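Local structure of putative thioesterase (Escherichia coli, 5UGZ) at residues Glu166-Thr169 / Ile170-Ile174. The protein probably hydrolyses thioesters as a type II thioesterase that releases intermediates from the colibactin NRPS/PKS assembly line. Sequence-based numbering, arbitrary orientation.
Sequences ELMT and IFTPI
Thr-172 grips the carbonyl of Met-168, one turn earlier in the helix, twice. Its backbone N reaches Met-168 O at 2.8 Å, and its OG1 donates to that same oxygen at 2.9 Å, from above the carbonyl plane, 42° out of it. With chi1 at -75°, OG1 sits beside its own backbone N, turned back along the helix; a threonine thus satisfies its hydroxyl at a buried site. A valine here would probably deprive Met-168 O of its hydroxyl donor, leaving it the N-H of Thr-172 and a weak bond from that of Phe-171. Met-168 bends at chi2 and chi3, bringing CE 4.0 Å from Thr-172 OG1. Phe-171 N bonds to Leu-167 O at 3.0 Å, and Ile-170 CG1, between backbone N and carbonyl carbon (chi1 72°), comes to 3.2 Å from Leu-167 O. Pro-173 has no N-H for Thr-169 O, and Ile-174 N bonds weakly to Phe-171 O; the helix is kinked here. Apolar Met-168 and Phe-171 suit the side of helix 165-183 that packs on Met-148 of helix 144-154. Both helices fall between strands 121-125 and 198-203 in sequence, and the contact lies about 21 Å, centre to centre, from the chain's middle, consistent with an alpha/beta-hydrolase lid insertion.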
ATOM      1  N   GLU A 166      11.735 -22.035  10.647  1.00 34.78           N
ATOM      2  CA  GLU A 166      10.641 -22.588   9.857  1.00 33.29           C
ATOM      3  C   GLU A 166       9.935 -21.475   9.102  1.00 32.50           C
ATOM      4  O   GLU A 166       9.857 -21.479   7.870  1.00 30.39           O
ATOM      5  CB  GLU A 166       9.658 -23.327  10.775  1.00 29.32           C
ATOM      6  CG  GLU A 166       8.482 -23.981  10.071  1.00 25.60           C
ATOM      7  CD  GLU A 166       8.900 -25.114   9.170  1.00 26.47           C
ATOM      8  OE1 GLU A 166      10.054 -25.563   9.290  1.00 32.08           O
ATOM      9  OE2 GLU A 166       8.084 -25.557   8.336  1.00 26.22           O
ATOM     10  N   LEU A 167       9.432 -20.491   9.847  1.00 34.15           N
ATOM     11  CA  LEU A 167       8.738 -19.364   9.248  1.00 34.39           C
ATOM     12  C   LEU A 167       9.560 -18.737   8.123  1.00 33.62           C
ATOM     13  O   LEU A 167       9.039 -18.471   7.036  1.00 31.44           O
ATOM     14  CB  LEU A 167       8.421 -18.356  10.348  1.00 30.06           C
ATOM     15  CG  LEU A 167       7.683 -17.100   9.956  1.00 34.11           C
ATOM     16  CD1 LEU A 167       6.846 -16.673  11.134  1.00 35.71           C
ATOM     17  CD2 LEU A 167       8.691 -16.033   9.571  1.00 35.72           C
ATOM     18  N   MET A 168      10.863 -18.552   8.340  1.00 34.27           N
ATOM     19  CA  MET A 168      11.661 -17.817   7.364  1.00 33.51           C
ATOM     20  C   MET A 168      11.740 -18.551   6.035  1.00 30.57           C
ATOM     21  O   MET A 168      11.652 -17.929   4.972  1.00 30.32           O
ATOM     22  CB  MET A 168      13.060 -17.571   7.909  1.00 37.98           C
ATOM     23  CG  MET A 168      13.095 -16.898   9.247  1.00 37.26           C
ATOM     24  SD  MET A 168      14.550 -15.874   9.188  1.00 50.48           S
ATOM     25  CE  MET A 168      14.294 -15.133   7.572  1.00 35.47           C
ATOM     26  N   THR A 169      11.941 -19.867   6.072  1.00 31.99           N
ATOM     27  CA  THR A 169      12.026 -20.646   4.839  1.00 32.66           C
ATOM     28  C   THR A 169      10.840 -20.360   3.913  1.00 30.60           C
ATOM     29  O   THR A 169      11.024 -19.970   2.757  1.00 29.69           O
ATOM     30  CB  THR A 169      12.111 -22.144   5.173  1.00 33.02           C
ATOM     31  OG1 THR A 169      13.077 -22.359   6.212  1.00 32.25           O
ATOM     32  CG2 THR A 169      12.543 -22.932   3.946  1.00 35.13           C
ATOM     33  N   ILE A 170       9.612 -20.543   4.411  1.00 30.63           N
ATOM     34  CA  ILE A 170       8.428 -20.354   3.572  1.00 29.01           C
ATOM     35  C   ILE A 170       8.226 -18.883   3.230  1.00 26.76           C
ATOM     36  O   ILE A 170       7.694 -18.557   2.168  1.00 28.08           O
ATOM     37  CB  ILE A 170       7.170 -20.932   4.257  1.00 24.44           C
ATOM     38  CG1 ILE A 170       6.760 -20.053   5.433  1.00 25.29           C
ATOM     39  CG2 ILE A 170       7.422 -22.353   4.738  1.00 24.07           C
ATOM     40  CD1 ILE A 170       5.333 -19.558   5.377  1.00 25.05           C
ATOM     41  N   PHE A 171       8.653 -17.977   4.105  1.00 25.32           N
ATOM     42  CA  PHE A 171       8.340 -16.562   3.955  1.00 24.49           C
ATOM     43  C   PHE A 171       9.304 -15.843   3.020  1.00 24.13           C
ATOM     44  O   PHE A 171       8.911 -14.898   2.333  1.00 20.94           O
ATOM     45  CB  PHE A 171       8.347 -15.915   5.339  1.00 24.14           C
ATOM     46  CG  PHE A 171       8.239 -14.424   5.335  1.00 23.89           C
ATOM     47  CD1 PHE A 171       7.084 -13.795   4.905  1.00 26.33           C
ATOM     48  CD2 PHE A 171       9.276 -13.648   5.827  1.00 24.25           C
ATOM     49  CE1 PHE A 171       6.976 -12.406   4.930  1.00 22.21           C
ATOM     50  CE2 PHE A 171       9.177 -12.269   5.857  1.00 25.87           C
ATOM     51  CZ  PHE A 171       8.028 -11.647   5.406  1.00 24.53           C
ATOM     52  N   THR A 172      10.556 -16.271   2.966  1.00 25.84           N
ATOM     53  CA  THR A 172      11.560 -15.499   2.239  1.00 24.25           C
ATOM     54  C   THR A 172      11.221 -15.294   0.769  1.00 22.24           C
ATOM     55  O   THR A 172      11.291 -14.144   0.298  1.00 21.75           O
ATOM     56  CB  THR A 172      12.919 -16.167   2.437  1.00 26.35           C
ATOM     57  OG1 THR A 172      13.372 -15.864   3.760  1.00 25.81           O
ATOM     58  CG2 THR A 172      13.928 -15.642   1.417  1.00 29.28           C
ATOM     59  N   PRO A 173      10.857 -16.320  -0.006  1.00 22.27           N
ATOM     60  CA  PRO A 173      10.526 -16.083  -1.422  1.00 21.85           C
ATOM     61  C   PRO A 173       9.449 -15.032  -1.623  1.00 20.08           C
ATOM     62  O   PRO A 173       9.490 -14.293  -2.610  1.00 17.93           O
ATOM     63  CB  PRO A 173      10.052 -17.459  -1.908  1.00 21.22           C
ATOM     64  CG  PRO A 173      10.609 -18.421  -0.948  1.00 23.62           C
ATOM     65  CD  PRO A 173      10.709 -17.733   0.372  1.00 24.23           C
ATOM     66  N   ILE A 174       8.480 -14.948  -0.713  1.00 19.95           N
ATOM     67  CA  ILE A 174       7.358 -14.034  -0.897  1.00 18.41           C
ATOM     68  C   ILE A 174       7.812 -12.583  -0.759  1.00 17.20           C
ATOM     69  O   ILE A 174       7.577 -11.766  -1.652  1.00 17.69           O
ATOM     70  CB  ILE A 174       6.227 -14.384   0.085  1.00 19.11           C
ATOM     71  CG1 ILE A 174       5.651 -15.769  -0.257  1.00 16.80           C
ATOM     72  CG2 ILE A 174       5.150 -13.329   0.050  1.00 15.67           C
ATOM     73  CD1 ILE A 174       5.026 -16.465   0.937  1.00 17.37           C
TER